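Long-range contact in lipase-esterase related protein (Clostridium acetobutylicum, PDB 3E0X), which probably acts as a hydrolase of the alpha/beta hydrolase fold, its exact substrate being unknown: residues A[21-26]-A[47-52]. Numbering follows the deposited sequence.
Sequences FVHGSG and LDLKGH. With OXE (ortho-xylene), chain C.
Phe21 O, near the end of strand 18-22, accepts a nearly straight hydrogen bond from Leu47 N (3.1 Å) on parallel strand 43-47. Beyond it the two segments part, and a water donates to both Phe21 O and Leu47 O. Gly51, with positive phi, takes the third position of the type II turn 49-52.

His23 fills the widening space, its CG between the backbone N and the carbonyl carbon (chi1 69°), which carries the ring across to segment 47-52. Imidazole suits this place: at its edge His23 ND1 gives a weak bond to Leu47 O (3.3 Å), while apolar Leu49 CD1 sits over one face, 4.0 Å from the centroid of the His23 ring (CH-pi). Leu49 sends CD2 to Val22 CG1. His23 NE2 lies over a face of the His52 ring. His52 ND1 donates to Lys50 O (2.9 Å) and NE2 bonds Asp171 OD2 on helix 165-177, which would favour a positively charged ring.

The weak ND1 bond, consistent with a proton there, joins the His-Gly loop to strand 43-47; Leu49 and His52 pack it against the turn. Gly24, lacking a side chain, admits xylene methyl C2', consistent with an oxyanion-hole loop, and Ser25 N bonds Ser92 OG of the possible nucleophile elbow.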
ATOM      1  N   PHE A  21       4.122   1.286  -7.182  1.00 10.12           N
ATOM      2  CA  PHE A  21       4.051   1.051  -5.742  1.00  9.61           C
ATOM      3  C   PHE A  21       3.348   2.201  -5.067  1.00  9.80           C
ATOM      4  O   PHE A  21       3.729   3.373  -5.257  1.00  9.81           O
ATOM      5  CB  PHE A  21       5.467   0.956  -5.146  1.00 10.06           C
ATOM      6  CG  PHE A  21       6.299  -0.206  -5.678  1.00 10.26           C
ATOM      7  CD1 PHE A  21       6.545  -1.331  -4.879  1.00 11.74           C
ATOM      8  CD2 PHE A  21       6.891  -0.161  -6.948  1.00 11.64           C
ATOM      9  CE1 PHE A  21       7.346  -2.396  -5.347  1.00 13.13           C
ATOM     10  CE2 PHE A  21       7.690  -1.203  -7.407  1.00 11.04           C
ATOM     11  CZ  PHE A  21       7.926  -2.312  -6.630  1.00 12.42           C
ATOM     12  N   VAL A  22       2.388   1.862  -4.209  1.00  8.43           N
ATOM     13  CA  VAL A  22       1.617   2.843  -3.469  1.00  8.81           C
ATOM     14  C   VAL A  22       1.752   2.535  -1.980  1.00  9.12           C
ATOM     15  O   VAL A  22       1.309   1.479  -1.500  1.00  9.93           O
ATOM     16  CB  VAL A  22       0.126   2.775  -3.851  1.00  8.64           C
ATOM     17  CG1 VAL A  22      -0.658   3.787  -3.049  1.00 10.32           C
ATOM     18  CG2 VAL A  22      -0.060   3.004  -5.347  1.00 10.98           C
ATOM     19  N   HIS A  23       2.321   3.492  -1.254  1.00  8.88           N
ATOM     20  CA  HIS A  23       2.624   3.309   0.163  1.00  8.99           C
ATOM     21  C   HIS A  23       1.365   3.458   1.026  1.00  9.84           C
ATOM     22  O   HIS A  23       0.256   3.656   0.518  1.00 10.64           O
ATOM     23  CB  HIS A  23       3.686   4.329   0.582  1.00  9.32           C
ATOM     24  CG  HIS A  23       3.169   5.724   0.592  1.00  8.49           C
ATOM     25  ND1 HIS A  23       3.409   6.648  -0.411  1.00 11.42           N
ATOM     26  CD2 HIS A  23       2.382   6.347   1.494  1.00  7.30           C
ATOM     27  CE1 HIS A  23       2.814   7.791  -0.097  1.00  7.00           C
ATOM     28  NE2 HIS A  23       2.160   7.620   1.038  1.00 11.34           N
ATOM     29  N   GLY A  24       1.568   3.407   2.335  1.00 10.96           N
ATOM     30  CA  GLY A  24       0.449   3.361   3.273  1.00 12.02           C
ATOM     31  C   GLY A  24       0.368   4.548   4.214  1.00 11.23           C
ATOM     32  O   GLY A  24       0.908   5.638   3.949  1.00 11.17           O
ATOM     33  N   SER A  25      -0.351   4.326   5.309  1.00 10.63           N
ATOM     34  CA  SER A  25      -0.687   5.373   6.251  1.00 10.42           C
ATOM     35  C   SER A  25       0.549   5.969   6.879  1.00 10.17           C
ATOM     36  O   SER A  25       1.417   5.234   7.386  1.00 10.92           O
ATOM     37  CB  SER A  25      -1.522   4.772   7.370  1.00 11.31           C
ATOM     38  OG  SER A  25      -2.662   4.169   6.809  1.00 12.94           O
ATOM     39  N   GLY A  26       0.653   7.295   6.822  1.00  9.78           N
ATOM     40  CA  GLY A  26       1.687   7.983   7.597  1.00 10.12           C
ATOM     41  C   GLY A  26       3.098   7.747   7.086  1.00 10.48           C
ATOM     42  O   GLY A  26       4.084   8.078   7.774  1.00 11.79           O
ATOM     43  N   LEU A  47       5.397   5.933  -5.972  1.00 12.26           N
ATOM     44  CA  LEU A  47       4.630   7.168  -5.863  0.50 11.94           C
ATOM     45  C   LEU A  47       4.656   7.747  -4.446  1.00 11.51           C
ATOM     46  O   LEU A  47       4.552   6.968  -3.495  1.00 11.91           O
ATOM     47  CB  LEU A  47       3.173   6.796  -6.185  0.50 12.19           C
ATOM     48  CG  LEU A  47       2.220   7.772  -6.852  0.50 13.15           C
ATOM     49  CD1 LEU A  47       2.906   8.446  -8.031  0.50 12.63           C
ATOM     50  CD2 LEU A  47       0.930   7.061  -7.291  0.50 12.40           C
ATOM     51  N   ASP A  48       4.727   9.063  -4.293  1.00 10.46           N
ATOM     52  CA  ASP A  48       4.355   9.686  -3.015  1.00 11.11           C
ATOM     53  C   ASP A  48       2.915  10.178  -3.140  1.00 10.94           C
ATOM     54  O   ASP A  48       2.574  10.981  -4.040  1.00 11.24           O
ATOM     55  CB  ASP A  48       5.275  10.875  -2.678  1.00 10.68           C
ATOM     56  CG  ASP A  48       6.577  10.465  -1.985  1.00 12.33           C
ATOM     57  OD1 ASP A  48       6.616   9.432  -1.277  1.00 12.77           O
ATOM     58  OD2 ASP A  48       7.564  11.231  -2.112  1.00 14.58           O
ATOM     59  N   LEU A  49       2.049   9.705  -2.253  1.00 10.55           N
ATOM     60  CA  LEU A  49       0.670  10.201  -2.255  1.00 10.72           C
ATOM     61  C   LEU A  49       0.647  11.671  -1.847  1.00 10.60           C
ATOM     62  O   LEU A  49       1.535  12.144  -1.156  1.00 11.22           O
ATOM     63  CB  LEU A  49      -0.216   9.378  -1.296  1.00 10.36           C
ATOM     64  CG  LEU A  49      -0.388   7.892  -1.637  1.00 10.29           C
ATOM     65  CD1 LEU A  49      -1.068   7.144  -0.480  1.00 12.00           C
ATOM     66  CD2 LEU A  49      -1.174   7.789  -2.956  1.00 12.90           C
ATOM     67  N   LYS A  50      -0.387  12.387  -2.255  1.00 11.29           N
ATOM     68  CA  LYS A  50      -0.484  13.817  -1.974  1.00 11.59           C
ATOM     69  C   LYS A  50      -0.324  14.065  -0.484  1.00 12.15           C
ATOM     70  O   LYS A  50      -0.921  13.380   0.360  1.00 11.97           O
ATOM     71  CB  LYS A  50      -1.830  14.335  -2.499  1.00 11.06           C
ATOM     72  CG  LYS A  50      -2.086  15.855  -2.391  1.00 12.65           C
ATOM     73  CD  LYS A  50      -3.380  16.214  -3.217  1.00 14.65           C
ATOM     74  CE  LYS A  50      -3.910  17.576  -2.937  1.00 20.03           C
ATOM     75  NZ  LYS A  50      -4.934  17.580  -1.887  1.00 23.00           N
ATOM     76  N   GLY A  51       0.513  15.047  -0.169  1.00 11.97           N
ATOM     77  CA  GLY A  51       0.791  15.402   1.212  1.00 11.34           C
ATOM     78  C   GLY A  51       1.820  14.543   1.937  1.00 12.99           C
ATOM     79  O   GLY A  51       2.090  14.772   3.118  1.00 14.17           O
ATOM     80  N   HIS A  52       2.349  13.532   1.251  1.00 10.98           N
ATOM     81  CA  HIS A  52       3.350  12.641   1.820  1.00 10.89           C
ATOM     82  C   HIS A  52       4.652  12.797   1.048  1.00 11.13           C
ATOM     83  O   HIS A  52       4.614  13.115  -0.154  1.00 12.41           O
ATOM     84  CB  HIS A  52       2.904  11.188   1.685  1.00  9.69           C
ATOM     85  CG  HIS A  52       1.609  10.871   2.390  1.00  8.95           C
ATOM     86  ND1 HIS A  52       0.381  11.331   1.956  1.00 11.54           N
ATOM     87  CD2 HIS A  52       1.348  10.089   3.471  1.00  9.14           C
ATOM     88  CE1 HIS A  52      -0.575  10.871   2.748  1.00  9.63           C
ATOM     89  NE2 HIS A  52      -0.018  10.111   3.677  1.00  9.64           N
TER
HETATM   90  C1  OXE C 243       1.150   1.747   9.003  1.00 27.92           C
HETATM   91  C2  OXE C 243       2.252   2.142   8.097  1.00 27.57           C
HETATM   92  C3  OXE C 243       3.520   2.404   8.612  1.00 28.21           C
HETATM   93  C4  OXE C 243       3.724   2.269   9.989  1.00 28.15           C
HETATM   94  C5  OXE C 243       2.688   1.906  10.857  1.00 26.84           C
HETATM   95  C6  OXE C 243       1.398   1.629  10.373  1.00 27.06           C
HETATM   96  C1' OXE C 243      -0.205   1.443   8.417  1.00 22.20           C
HETATM   97  C2' OXE C 243       1.986   2.274   6.629  1.00 27.82           C
HETATM   98  O   HOH W   1       4.812   4.429  -2.750  1.00 12.47           O